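Long-range contacts in 5-cytosine DNA methyltransferase (Entamoeba histolytica, PDB 3QV2), which probably transfers methyl groups from S-adenosyl-L-methionine to carbon 5 of cytosine in DNA or tRNA: residues H283-N288 and V309-I314; Q187-K192 and I314-E319; I157-I162 and R172-A177; N48-K53 and F289-D294. All blocks are in the same frame, centred on the assembly; numbering follows the deposited sequence.

How the interactions relate
Interactions 1, 2 and 3 form one body around helix 311-321, whereas interaction 4 lies on the far side of the chain's centre from interaction 3, their centres about 26 Å apart. Interactions 1 and 2 share Ile314 and have centres about 12 Å apart. Tyr174 of interaction 3 packs on Ile314 and Leu317, so the same helix lies against strand 172-178 of the sheet. Residues 283-288 run into 289-294, joining interaction 1 to interaction 4. The side chain of Val309 in interaction 1 is about 4 Å from bound S-adenosyl-L-homocysteine, against about 7 Å for Phe289 of interaction 4; that of Arg172 in interaction 3 is about 6 Å from that of Cys86, the predicted catalytic cysteine.

Interaction 1: residues H283-N288 and V309-I314; sequences HGFSSN and VSCFVI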
loop_
_atom_site.group_PDB
_atom_site.type_symbol
_atom_site.label_atom_id
_atom_site.label_comp_id
_atom_site.label_asym_id
_atom_site.label_seq_id
_atom_site.Cartn_x
_atom_site.Cartn_y
_atom_site.Cartn_z
ATOM N N HIS A 283 6.407 2.001 -6.369
ATOM C CA HIS A 283 5.715 1.152 -5.403
ATOM C C HIS A 283 6.010 -0.328 -5.630
ATOM O O HIS A 283 5.571 -1.182 -4.860
ATOM C CB HIS A 283 4.207 1.413 -5.426
ATOM C CG HIS A 283 3.809 2.703 -4.777
ATOM N ND1 HIS A 283 2.507 2.981 -4.408
ATOM C CD2 HIS A 283 4.536 3.788 -4.426
ATOM C CE1 HIS A 283 2.454 4.181 -3.863
ATOM N NE2 HIS A 283 3.672 4.694 -3.860
ATOM N N GLY A 284 6.746 -0.626 -6.694
ATOM C CA GLY A 284 7.241 -1.972 -6.923
ATOM C C GLY A 284 6.279 -2.937 -7.590
ATOM O O GLY A 284 6.403 -4.149 -7.417
ATOM N N PHE A 285 5.323 -2.415 -8.350
ATOM C CA PHE A 285 4.445 -3.275 -9.138
ATOM C C PHE A 285 5.206 -3.808 -10.350
ATOM O O PHE A 285 6.184 -3.202 -10.786
ATOM C CB PHE A 285 3.188 -2.521 -9.577
ATOM C CG PHE A 285 2.253 -2.193 -8.448
ATOM C CD1 PHE A 285 1.105 -2.941 -8.238
ATOM C CD2 PHE A 285 2.523 -1.139 -7.593
ATOM C CE1 PHE A 285 0.244 -2.640 -7.199
ATOM C CE2 PHE A 285 1.668 -0.835 -6.552
ATOM C CZ PHE A 285 0.527 -1.586 -6.355
ATOM N N SER A 286 4.764 -4.943 -10.887
ATOM C CA SER A 286 5.455 -5.566 -12.013
ATOM C C SER A 286 5.504 -4.615 -13.203
ATOM O O SER A 286 4.634 -3.761 -13.361
ATOM C CB SER A 286 4.777 -6.876 -12.416
ATOM O OG SER A 286 3.487 -6.641 -12.951
ATOM N N SER A 287 6.528 -4.768 -14.036
ATOM C CA SER A 287 6.713 -3.905 -15.198
ATOM C C SER A 287 5.510 -3.927 -16.134
ATOM O O SER A 287 5.240 -2.954 -16.837
ATOM C CB SER A 287 7.985 -4.294 -15.958
ATOM O OG SER A 287 7.996 -5.674 -16.272
ATOM N N ASN A 288 4.793 -5.044 -16.147
ATOM C CA ASN A 288 3.622 -5.185 -17.004
ATOM C C ASN A 288 2.334 -4.693 -16.356
ATOM O O ASN A 288 1.331 -4.466 -17.042
ATOM C CB ASN A 288 3.467 -6.629 -17.479
ATOM C CG ASN A 288 4.356 -6.944 -18.658
ATOM O OD1 ASN A 288 4.600 -6.087 -19.506
ATOM N ND2 ASN A 288 4.852 -8.174 -18.719
ATOM N N VAL A 309 0.294 0.427 -1.812
ATOM C CA VAL A 309 1.330 0.019 -0.868
ATOM C C VAL A 309 2.711 -0.030 -1.512
ATOM O O VAL A 309 2.859 0.198 -2.714
ATOM C CB VAL A 309 1.033 -1.382 -0.294
ATOM C CG1 VAL A 309 -0.274 -1.383 0.489
ATOM C CG2 VAL A 309 0.994 -2.411 -1.412
ATOM N N SER A 310 3.719 -0.330 -0.699
ATOM C CA SER A 310 5.068 -0.567 -1.196
ATOM C C SER A 310 5.306 -2.065 -1.336
ATOM O O SER A 310 5.677 -2.735 -0.372
ATOM C CB SER A 310 6.107 0.036 -0.250
ATOM O OG SER A 310 7.419 -0.360 -0.618
ATOM N N CYS A 311 5.083 -2.588 -2.538
ATOM C CA CYS A 311 5.252 -4.012 -2.794
ATOM C C CYS A 311 6.646 -4.483 -2.403
ATOM O O CYS A 311 6.825 -5.620 -1.971
ATOM C CB CYS A 311 4.978 -4.331 -4.264
ATOM S SG CYS A 311 3.315 -3.891 -4.813
ATOM N N PHE A 312 7.629 -3.601 -2.555
ATOM C CA PHE A 312 8.998 -3.904 -2.150
ATOM C C PHE A 312 9.055 -4.354 -0.695
ATOM O O PHE A 312 9.558 -5.434 -0.389
ATOM C CB PHE A 312 9.906 -2.685 -2.346
ATOM C CG PHE A 312 10.263 -2.414 -3.780
ATOM C CD1 PHE A 312 11.098 -3.274 -4.474
ATOM C CD2 PHE A 312 9.781 -1.289 -4.427
ATOM C CE1 PHE A 312 11.434 -3.026 -5.792
ATOM C CE2 PHE A 312 10.115 -1.035 -5.743
ATOM C CZ PHE A 312 10.941 -1.905 -6.427
ATOM N N VAL A 313 8.536 -3.515 0.196
ATOM C CA VAL A 313 8.573 -3.783 1.629
ATOM C C VAL A 313 7.745 -5.008 2.005
ATOM O O VAL A 313 8.220 -5.899 2.713
ATOM C CB VAL A 313 8.062 -2.574 2.437
ATOM C CG1 VAL A 313 8.009 -2.909 3.917
ATOM C CG2 VAL A 313 8.944 -1.360 2.189
ATOM N N ILE A 314 6.505 -5.046 1.532
ATOM C CA ILE A 314 5.591 -6.128 1.874
ATOM C C ILE A 314 6.114 -7.484 1.409
ATOM O O ILE A 314 5.891 -8.501 2.065
ATOM C CB ILE A 314 4.185 -5.886 1.291
ATOM C CG1 ILE A 314 3.596 -4.590 1.850
ATOM C CG2 ILE A 314 3.273 -7.058 1.600
ATOM C CD1 ILE A 314 2.192 -4.302 1.369
#
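His283 meets the start of helix 311-321 through its backbone: Cys311 N donates to His283 O at 2.8 Å, in a somewhat bent bond (138°). Its CB lies 3.3 Å from Val309 O and the near side of its ring rests against the same oxygen, while ND1 has its hydrogen bond with Ser308 OG. Gly284 ends helix 276-282 in a Schellman motif with positive phi (83°), a conformation that glycine adopts most easily. Its bare CA also lets the Phe312 ring come close, with CE2 3.2 Å from Gly284 CA. Phe285 starts out away from the helix, but with CG beside its backbone N (chi1 -69°) the ring swings back beneath Cys311. The sulfur SG sits 3.8 Å from the ring centroid, over one face, while His283 CB lies at the ring edge. Small and polarisable, cysteine suits this position between a carbonyl and an aromatic face. One residue thus does two jobs at the helix start, where Ser310 is the N-cap: Cys311 N satisfies a buried carbonyl and its thiol rests on an aromatic face, right beside Val309 of the S-adenosyl-L-homocysteine pocket.

Interaction 2: residues Q187-K192 and I314-E319; sequences QLHQEK and IAQLME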
loop_
_atom_site.group_PDB
_atom_site.type_symbol
_atom_site.label_atom_id
_atom_site.label_comp_id
_atom_site.label_asym_id
_atom_site.label_seq_id
_atom_site.Cartn_x
_atom_site.Cartn_y
_atom_site.Cartn_z
ATOM N N GLN A 187 14.031 -10.153 9.407
ATOM C CA GLN A 187 15.208 -9.564 8.785
ATOM C C GLN A 187 14.857 -8.770 7.534
ATOM O O GLN A 187 14.031 -9.190 6.725
ATOM C CB GLN A 187 16.233 -10.650 8.447
ATOM C CG GLN A 187 15.767 -11.645 7.397
ATOM C CD GLN A 187 16.779 -12.747 7.152
ATOM O OE1 GLN A 187 16.692 -13.479 6.166
ATOM N NE2 GLN A 187 17.748 -12.869 8.051
ATOM N N LEU A 188 15.491 -7.611 7.389
ATOM C CA LEU A 188 15.343 -6.805 6.187
ATOM C C LEU A 188 16.638 -6.854 5.387
ATOM O O LEU A 188 17.730 -6.772 5.953
ATOM C CB LEU A 188 15.004 -5.357 6.548
ATOM C CG LEU A 188 13.742 -5.128 7.383
ATOM C CD1 LEU A 188 13.641 -3.676 7.819
ATOM C CD2 LEU A 188 12.496 -5.549 6.616
ATOM N N HIS A 189 16.515 -6.997 4.073
ATOM C CA HIS A 189 17.676 -6.999 3.195
ATOM C C HIS A 189 17.635 -5.766 2.303
ATOM O O HIS A 189 16.558 -5.298 1.934
ATOM C CB HIS A 189 17.702 -8.261 2.333
ATOM C CG HIS A 189 17.369 -9.513 3.085
ATOM N ND1 HIS A 189 16.219 -10.238 2.847
ATOM C CD2 HIS A 189 18.026 -10.164 4.071
ATOM C CE1 HIS A 189 16.188 -11.283 3.652
ATOM N NE2 HIS A 189 17.272 -11.263 4.406
ATOM N N GLN A 190 18.804 -5.238 1.963
ATOM C CA GLN A 190 18.868 -4.086 1.074
ATOM C C GLN A 190 18.577 -4.497 -0.363
ATOM O O GLN A 190 19.204 -5.409 -0.901
ATOM C CB GLN A 190 20.227 -3.394 1.175
ATOM C CG GLN A 190 20.472 -2.739 2.522
ATOM C CD GLN A 190 19.340 -1.816 2.929
ATOM O OE1 GLN A 190 19.089 -0.800 2.282
ATOM N NE2 GLN A 190 18.645 -2.171 4.003
ATOM N N GLU A 191 17.611 -3.823 -0.976
ATOM C CA GLU A 191 17.244 -4.105 -2.355
ATOM C C GLU A 191 18.364 -3.684 -3.298
ATOM O O GLU A 191 19.137 -2.777 -2.986
ATOM C CB GLU A 191 15.950 -3.376 -2.715
ATOM C CG GLU A 191 15.088 -4.120 -3.716
ATOM C CD GLU A 191 14.636 -5.470 -3.192
ATOM O OE1 GLU A 191 13.918 -5.504 -2.170
ATOM O OE2 GLU A 191 15.006 -6.497 -3.798
ATOM N N LYS A 192 18.453 -4.351 -4.445
ATOM C CA LYS A 192 19.436 -4.002 -5.465
ATOM C C LYS A 192 19.512 -2.489 -5.605
ATOM O O LYS A 192 18.501 -1.835 -5.858
ATOM C CB LYS A 192 19.053 -4.629 -6.804
ATOM C CG LYS A 192 18.893 -6.139 -6.753
ATOM C CD LYS A 192 20.234 -6.844 -6.846
ATOM C CE LYS A 192 20.774 -6.807 -8.268
ATOM N NZ LYS A 192 19.882 -7.531 -9.216
ATOM N N ILE A 314 6.505 -5.046 1.532
ATOM C CA ILE A 314 5.591 -6.128 1.874
ATOM C C ILE A 314 6.114 -7.484 1.409
ATOM O O ILE A 314 5.891 -8.501 2.065
ATOM C CB ILE A 314 4.185 -5.886 1.291
ATOM C CG1 ILE A 314 3.596 -4.590 1.850
ATOM C CG2 ILE A 314 3.273 -7.058 1.600
ATOM C CD1 ILE A 314 2.192 -4.302 1.369
ATOM N N ALA A 315 6.814 -7.496 0.280
ATOM C CA ALA A 315 7.387 -8.730 -0.245
ATOM C C ALA A 315 8.323 -9.363 0.775
ATOM O O ALA A 315 8.269 -10.568 1.018
ATOM C CB ALA A 315 8.120 -8.469 -1.550
ATOM N N GLN A 316 9.181 -8.543 1.375
ATOM C CA GLN A 316 10.132 -9.037 2.364
ATOM C C GLN A 316 9.440 -9.496 3.643
ATOM O O GLN A 316 9.828 -10.501 4.239
ATOM C CB GLN A 316 11.184 -7.972 2.687
ATOM C CG GLN A 316 12.107 -7.643 1.529
ATOM C CD GLN A 316 13.366 -6.927 1.975
ATOM O OE1 GLN A 316 13.743 -6.984 3.145
ATOM N NE2 GLN A 316 14.024 -6.249 1.042
ATOM N N LEU A 317 8.416 -8.761 4.062
ATOM C CA LEU A 317 7.700 -9.084 5.291
ATOM C C LEU A 317 6.857 -10.348 5.140
ATOM O O LEU A 317 6.699 -11.114 6.090
ATOM C CB LEU A 317 6.829 -7.905 5.731
ATOM C CG LEU A 317 7.599 -6.609 5.995
ATOM C CD1 LEU A 317 6.660 -5.510 6.449
ATOM C CD2 LEU A 317 8.693 -6.843 7.028
ATOM N N MET A 318 6.316 -10.561 3.946
ATOM C CA MET A 318 5.541 -11.764 3.671
ATOM C C MET A 318 6.436 -12.997 3.687
ATOM O O MET A 318 6.050 -14.048 4.196
ATOM C CB MET A 318 4.816 -11.652 2.330
ATOM C CG MET A 318 3.613 -10.722 2.346
ATOM S SD MET A 318 2.720 -10.745 0.780
ATOM C CE MET A 318 1.263 -9.789 1.198
ATOM N N GLU A 319 7.633 -12.860 3.125
ATOM C CA GLU A 319 8.606 -13.944 3.130
ATOM C C GLU A 319 8.894 -14.381 4.563
ATOM O O GLU A 319 9.140 -15.559 4.828
ATOM C CB GLU A 319 9.895 -13.510 2.430
ATOM C CG GLU A 319 9.728 -13.258 0.938
ATOM C CD GLU A 319 10.900 -12.509 0.334
ATOM O OE1 GLU A 319 11.837 -12.160 1.082
ATOM O OE2 GLU A 319 10.881 -12.267 -0.890
HETATM O O HOH W 1 12.119 -11.275 5.275
#
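Gln316 reaches out from helix 311-321 and uses both ends of its amide to bind the backbone of His189. His189 N donates to Gln316 OE1 at 2.9 Å in a nearly straight bond (167°), and Gln316 NE2 returns a bond of 2.8 Å to His189 O. Glutamine suits the place because its one flat group offers an acceptor and a donor side by side, matching the N-H and C=O of a single residue much as a neighbouring strand would. Its chain is extended beyond CG (chi2 -163°), which carries the amide across to the loop. The second N-H goes to Glu191: NE2 lies 3.3 Å from Glu191 OE1, which stays in the amide plane but is itself met from above the carboxylate plane. The Glu191 chain bends at chi2 to bring its carboxylate back to this point. Three bonds therefore hold the amide and should fix its rotation.

Around this core, a water donates to Gln187 O and, at 2.6 Å, to Gln316 O, tying the loop to the helix backbone. A weak bond from His189 NE2 to Gln187 OE1 steadies the imidazole within the loop. Leu188 crosses the Gln316 chain at about a right angle, and its CD2 meets Leu317 CD2 at 4.0 Å; Leu317 also packs on Tyr174 and Met176 of the central sheet. With the Leu317 side chain about 13 Å from the bound S-adenosyl-L-homocysteine, this is an extended loop held against a helix by a bidentate glutamine, in the Rossmann-like core of a C5-methyltransferase.

Interaction 3: residues I157-I162 and R172-A177; sequences IICSPI and RYYVMA
Ile157 and Tyr174 exchange two backbone hydrogen bonds, Ile157 N to Tyr174 O at 3.0 Å and Tyr174 N to Ile157 O at 2.9 Å, the mark of an antiparallel hydrogen-bonded pair. Two residues on, Cys159 and Arg172 repeat the pattern: Cys159 N reaches Arg172 O at 3.2 Å, and Arg172 N returns to Cys159 O at an almost straight 171°. Between them Ile158 and Tyr173 form a non-hydrogen-bonded pair, and Ile158 CA makes a CA-H...O contact with Arg172 O, giving that oxygen a second, weaker donor. Cys159 O also accepts a hydrogen bond from a water (2.8 Å to the water O), which in turn accepts from Tyr174 OH at 2.7 Å.

In this Rossmann-like methyltransferase fold, strand 172-178 runs antiparallel to both 125-130 and the outermost strand 153-159. On its side away from 153-159 it pairs with 125-130, through Tyr173 to Asn130 and Val175 to Ile128.

On the face bearing Ile157, Cys159, Arg172 and Tyr174, the beta-branched Ile157 suits a strand: its CG2 lies 4.0 Å from Tyr174 CB and also meets Met176 CE. Cys159 SG, placed between its backbone N and carbonyl carbon (chi1 64°), approaches the Tyr174 ring obliquely, 3.7 Å from CE2. Tyr174 packs on Val313, Ile314 and Leu317 of helix 311-321 while its hydroxyl reaches the water. Arg172 NE has a long, weak ion pair with Glu129. On the other face Ile158 CG1 touches Tyr173 CD1 at 3.5 Å, while the Tyr173 hydroxyl is hydrogen-bonded to Asp156 OD2.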
loop_
_atom_site.group_PDB
_atom_site.type_symbol
_atom_site.label_atom_id
_atom_site.label_comp_id
_atom_site.label_asym_id
_atom_site.label_seq_id
_atom_site.Cartn_x
_atom_site.Cartn_y
_atom_site.Cartn_z
ATOM N N ILE A 157 5.721 -4.501 12.707
ATOM C CA ILE A 157 6.842 -3.612 12.433
ATOM C C ILE A 157 6.394 -2.329 11.745
ATOM O O ILE A 157 5.510 -2.346 10.889
ATOM C CB ILE A 157 7.913 -4.301 11.559
ATOM C CG1 ILE A 157 9.143 -3.402 11.410
ATOM C CG2 ILE A 157 7.342 -4.660 10.195
ATOM C CD1 ILE A 157 10.242 -4.000 10.558
ATOM N N ILE A 158 7.005 -1.218 12.140
ATOM C CA ILE A 158 6.821 0.051 11.453
ATOM C C ILE A 158 8.098 0.363 10.683
ATOM O O ILE A 158 9.156 0.555 11.282
ATOM C CB ILE A 158 6.538 1.195 12.443
ATOM C CG1 ILE A 158 5.208 0.965 13.158
ATOM C CG2 ILE A 158 6.532 2.533 11.721
ATOM C CD1 ILE A 158 4.833 2.075 14.119
ATOM N N CYS A 159 8.004 0.400 9.358
ATOM C CA CYS A 159 9.181 0.643 8.533
ATOM C C CYS A 159 8.839 1.373 7.239
ATOM O O CYS A 159 7.669 1.523 6.889
ATOM C CB CYS A 159 9.899 -0.672 8.222
ATOM S SG CYS A 159 8.927 -1.837 7.243
ATOM N N SER A 160 9.874 1.817 6.532
ATOM C CA SER A 160 9.706 2.576 5.299
ATOM C C SER A 160 10.550 1.960 4.186
ATOM O O SER A 160 11.561 1.312 4.459
ATOM C CB SER A 160 10.108 4.037 5.524
ATOM O OG SER A 160 9.954 4.807 4.346
ATOM N N PRO A 161 10.130 2.149 2.925
ATOM C CA PRO A 161 10.868 1.608 1.776
ATOM C C PRO A 161 12.336 2.031 1.759
ATOM O O PRO A 161 13.180 1.276 1.276
ATOM C CB PRO A 161 10.129 2.208 0.579
ATOM C CG PRO A 161 8.738 2.406 1.070
ATOM C CD PRO A 161 8.878 2.807 2.513
ATOM N N ILE A 162 12.634 3.218 2.276
ATOM C CA ILE A 162 14.011 3.700 2.310
ATOM C C ILE A 162 14.885 2.799 3.176
ATOM O O ILE A 162 16.101 2.730 2.991
ATOM C CB ILE A 162 14.103 5.145 2.835
ATOM C CG1 ILE A 162 13.676 5.212 4.302
ATOM C CG2 ILE A 162 13.257 6.077 1.982
ATOM C CD1 ILE A 162 13.957 6.547 4.958
ATOM N N ARG A 172 4.891 2.820 7.061
ATOM C CA ARG A 172 3.640 2.108 7.293
ATOM C C ARG A 172 3.763 1.069 8.403
ATOM O O ARG A 172 4.865 0.679 8.793
ATOM C CB ARG A 172 3.152 1.442 6.005
ATOM C CG ARG A 172 2.660 2.415 4.943
ATOM C CD ARG A 172 1.440 3.187 5.422
ATOM N NE ARG A 172 0.812 3.943 4.341
ATOM C CZ ARG A 172 1.085 5.212 4.058
ATOM N NH1 ARG A 172 0.465 5.817 3.055
ATOM N NH2 ARG A 172 1.976 5.877 4.779
ATOM N N TYR A 173 2.617 0.629 8.908
ATOM C CA TYR A 173 2.565 -0.365 9.969
ATOM C C TYR A 173 2.164 -1.712 9.385
ATOM O O TYR A 173 1.238 -1.796 8.576
ATOM C CB TYR A 173 1.573 0.077 11.044
ATOM C CG TYR A 173 1.425 -0.880 12.206
ATOM C CD1 TYR A 173 2.531 -1.298 12.934
ATOM C CD2 TYR A 173 0.176 -1.345 12.588
ATOM C CE1 TYR A 173 2.396 -2.166 14.002
ATOM C CE2 TYR A 173 0.029 -2.210 13.655
ATOM C CZ TYR A 173 1.142 -2.617 14.358
ATOM O OH TYR A 173 1.001 -3.478 15.420
ATOM N N TYR A 174 2.870 -2.764 9.791
ATOM C CA TYR A 174 2.632 -4.099 9.253
ATOM C C TYR A 174 2.424 -5.138 10.350
ATOM O O TYR A 174 3.225 -5.242 11.278
ATOM C CB TYR A 174 3.797 -4.529 8.362
ATOM C CG TYR A 174 4.082 -3.582 7.220
ATOM C CD1 TYR A 174 3.387 -3.679 6.023
ATOM C CD2 TYR A 174 5.050 -2.592 7.336
ATOM C CE1 TYR A 174 3.645 -2.819 4.975
ATOM C CE2 TYR A 174 5.315 -1.724 6.293
ATOM C CZ TYR A 174 4.609 -1.844 5.113
ATOM O OH TYR A 174 4.863 -0.988 4.070
ATOM N N VAL A 175 1.349 -5.911 10.233
ATOM C CA VAL A 175 1.061 -6.966 11.195
ATOM C C VAL A 175 1.175 -8.338 10.539
ATOM O O VAL A 175 0.569 -8.593 9.501
ATOM C CB VAL A 175 -0.346 -6.816 11.801
ATOM C CG1 VAL A 175 -0.618 -7.942 12.782
ATOM C CG2 VAL A 175 -0.487 -5.466 12.485
ATOM N N MET A 176 1.961 -9.214 11.155
ATOM C CA MET A 176 2.146 -10.570 10.655
ATOM C C MET A 176 1.687 -11.586 11.691
ATOM O O MET A 176 2.334 -11.772 12.722
ATOM C CB MET A 176 3.612 -10.806 10.291
ATOM C CG MET A 176 4.086 -9.993 9.099
ATOM S SD MET A 176 5.847 -9.620 9.182
ATOM C CE MET A 176 5.872 -8.469 10.554
ATOM N N ALA A 177 0.564 -12.239 11.413
ATOM C CA ALA A 177 -0.017 -13.190 12.349
ATOM C C ALA A 177 -0.140 -14.576 11.731
ATOM O O ALA A 177 -0.459 -14.714 10.552
ATOM C CB ALA A 177 -1.376 -12.698 12.824
HETATM O O HOH W 2 6.738 0.895 4.346
#

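Interaction 4: residues N48-K53 and F289-D294; sequences NKIYSK and FTTQID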
loop_
_atom_site.group_PDB
_atom_site.type_symbol
_atom_site.label_atom_id
_atom_site.label_comp_id
_atom_site.label_asym_id
_atom_site.label_seq_id
_atom_site.Cartn_x
_atom_site.Cartn_y
_atom_site.Cartn_z
ATOM N N ASN A 48 -11.350 -1.802 -8.722
ATOM C CA ASN A 48 -11.600 -3.136 -9.255
ATOM C C ASN A 48 -11.268 -3.245 -10.738
ATOM O O ASN A 48 -10.696 -4.239 -11.179
ATOM C CB ASN A 48 -13.052 -3.554 -9.018
ATOM C CG ASN A 48 -13.422 -3.571 -7.550
ATOM O OD1 ASN A 48 -12.555 -3.634 -6.678
ATOM N ND2 ASN A 48 -14.720 -3.518 -7.268
ATOM N N LYS A 49 -11.636 -2.224 -11.506
ATOM C CA LYS A 49 -11.363 -2.216 -12.939
ATOM C C LYS A 49 -9.874 -2.372 -13.226
ATOM O O LYS A 49 -9.485 -3.072 -14.160
ATOM C CB LYS A 49 -11.914 -0.947 -13.594
ATOM C CG LYS A 49 -13.291 -1.133 -14.216
ATOM C CD LYS A 49 -14.238 -0.002 -13.847
ATOM C CE LYS A 49 -13.733 1.341 -14.345
ATOM N NZ LYS A 49 -14.690 2.436 -14.026
ATOM N N ILE A 50 -9.046 -1.720 -12.417
ATOM C CA ILE A 50 -7.602 -1.855 -12.545
ATOM C C ILE A 50 -7.164 -3.266 -12.166
ATOM O O ILE A 50 -6.362 -3.888 -12.863
ATOM C CB ILE A 50 -6.859 -0.834 -11.663
ATOM C CG1 ILE A 50 -7.184 0.595 -12.112
ATOM C CG2 ILE A 50 -5.360 -1.093 -11.704
ATOM C CD1 ILE A 50 -6.457 1.659 -11.324
ATOM N N TYR A 51 -7.705 -3.770 -11.061
ATOM C CA TYR A 51 -7.390 -5.116 -10.599
ATOM C C TYR A 51 -7.720 -6.147 -11.673
ATOM O O TYR A 51 -6.873 -6.952 -12.054
ATOM C CB TYR A 51 -8.155 -5.435 -9.313
ATOM C CG TYR A 51 -7.711 -6.712 -8.638
ATOM C CD1 TYR A 51 -6.867 -6.680 -7.534
ATOM C CD2 TYR A 51 -8.128 -7.951 -9.106
ATOM C CE1 TYR A 51 -6.455 -7.843 -6.915
ATOM C CE2 TYR A 51 -7.720 -9.120 -8.495
ATOM C CZ TYR A 51 -6.884 -9.060 -7.399
ATOM O OH TYR A 51 -6.470 -10.216 -6.779
ATOM N N SER A 52 -8.958 -6.110 -12.154
ATOM C CA SER A 52 -9.422 -7.053 -13.166
ATOM C C SER A 52 -8.622 -6.932 -14.461
ATOM O O SER A 52 -8.323 -7.933 -15.110
ATOM C CB SER A 52 -10.914 -6.853 -13.441
ATOM O OG SER A 52 -11.691 -7.173 -12.298
ATOM N N LYS A 53 -8.277 -5.703 -14.832
ATOM C CA LYS A 53 -7.482 -5.461 -16.033
ATOM C C LYS A 53 -6.131 -6.167 -15.968
ATOM O O LYS A 53 -5.676 -6.748 -16.953
ATOM C CB LYS A 53 -7.274 -3.961 -16.249
ATOM C CG LYS A 53 -6.196 -3.616 -17.271
ATOM C CD LYS A 53 -6.579 -4.052 -18.677
ATOM C CE LYS A 53 -5.504 -3.663 -19.682
ATOM N NZ LYS A 53 -5.898 -3.982 -21.083
ATOM N N PHE A 289 2.360 -4.532 -15.036
ATOM C CA PHE A 289 1.218 -3.965 -14.332
ATOM C C PHE A 289 1.058 -2.502 -14.731
ATOM O O PHE A 289 2.043 -1.776 -14.849
ATOM C CB PHE A 289 1.406 -4.083 -12.819
ATOM C CG PHE A 289 0.241 -3.566 -12.023
ATOM C CD1 PHE A 289 -0.724 -4.435 -11.532
ATOM C CD2 PHE A 289 0.107 -2.208 -11.766
ATOM C CE1 PHE A 289 -1.798 -3.957 -10.801
ATOM C CE2 PHE A 289 -0.966 -1.731 -11.036
ATOM C CZ PHE A 289 -1.918 -2.606 -10.555
ATOM N N THR A 290 -0.182 -2.073 -14.942
ATOM C CA THR A 290 -0.450 -0.691 -15.323
ATOM C C THR A 290 -1.801 -0.193 -14.810
ATOM O O THR A 290 -2.796 -0.916 -14.846
ATOM C CB THR A 290 -0.386 -0.503 -16.855
ATOM O OG1 THR A 290 -0.671 0.862 -17.186
ATOM C CG2 THR A 290 -1.393 -1.410 -17.549
ATOM N N THR A 291 -1.821 1.043 -14.324
ATOM C CA THR A 291 -3.058 1.685 -13.901
ATOM C C THR A 291 -3.677 2.401 -15.094
ATOM O O THR A 291 -4.776 2.950 -15.006
ATOM C CB THR A 291 -2.804 2.708 -12.785
ATOM O OG1 THR A 291 -1.968 3.759 -13.283
ATOM C CG2 THR A 291 -2.124 2.044 -11.596
ATOM N N GLN A 292 -2.954 2.389 -16.210
ATOM C CA GLN A 292 -3.408 3.038 -17.434
ATOM C C GLN A 292 -4.528 2.240 -18.090
ATOM O O GLN A 292 -4.411 1.814 -19.239
ATOM C CB GLN A 292 -2.245 3.203 -18.415
ATOM C CG GLN A 292 -2.559 4.088 -19.612
ATOM C CD GLN A 292 -2.728 5.546 -19.231
ATOM O OE1 GLN A 292 -1.770 6.316 -19.243
ATOM N NE2 GLN A 292 -3.953 5.932 -18.892
ATOM N N ILE A 293 -5.611 2.032 -17.349
ATOM C CA ILE A 293 -6.789 1.370 -17.887
ATOM C C ILE A 293 -7.547 2.351 -18.765
ATOM O O ILE A 293 -7.720 3.513 -18.401
ATOM C CB ILE A 293 -7.721 0.865 -16.771
ATOM C CG1 ILE A 293 -7.241 -0.486 -16.243
ATOM C CG2 ILE A 293 -9.148 0.739 -17.281
ATOM C CD1 ILE A 293 -5.854 -0.458 -15.646
ATOM N N ASP A 294 -7.991 1.882 -19.925
ATOM C CA ASP A 294 -8.696 2.734 -20.872
ATOM C C ASP A 294 -9.878 3.440 -20.213
ATOM O O ASP A 294 -10.737 2.798 -19.606
ATOM C CB ASP A 294 -9.172 1.914 -22.073
ATOM C CG ASP A 294 -9.466 2.774 -23.283
ATOM O OD1 ASP A 294 -8.899 3.885 -23.371
ATOM O OD2 ASP A 294 -10.258 2.344 -24.149
#
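Ile50 and Ile293 form the apolar centre of this contact, which has no hydrogen bond across it. Ile293 points its side chain at the helix, and CD1 lies 3.8 Å from Ile50 CA and 3.9 Å from Ile50 CG1. The two branches of Ile50 divide the remaining work. CG2, lying anti to its backbone N (chi1 -63° for CG1), meets Phe289 CZ at 3.9 Å, and the two side chains cross at about a right angle; CD1 lies alongside Thr291 and touches its CB at 4.1 Å. A beta-branched residue suits the spot because one side chain offers a separate methyl to each neighbour.

A second group of contacts is made by the aliphatic part of a charged residue. Lys53 slides past Ile293 in the opposite direction, its CG 3.5 Å from Ile293 CG1, a tight carbon pair, and the bend at chi2 (66°) leads the ammonium end away from the loop.

Polar bonds shape the loop. Gln292 N donates to Thr290 OG1 at 2.9 Å in an ST turn; an inverse gamma turn centred on Gln292 follows, closed by Ile293 N to Thr291 O. Thr291 OG1 is hydrogen-bonded to Gln301, and Thr290 N to Asn54 OD1, one residue further along the same helix.

Helix 45-55 thus packs against the loop between helices 276-282 and 298-306: Ile50 touches Cys304 and lies about 4 Å, side chain to side chain, from the S-adenosyl-L-homocysteine-binding Ile20, while Tyr51 packs on strand 36-41.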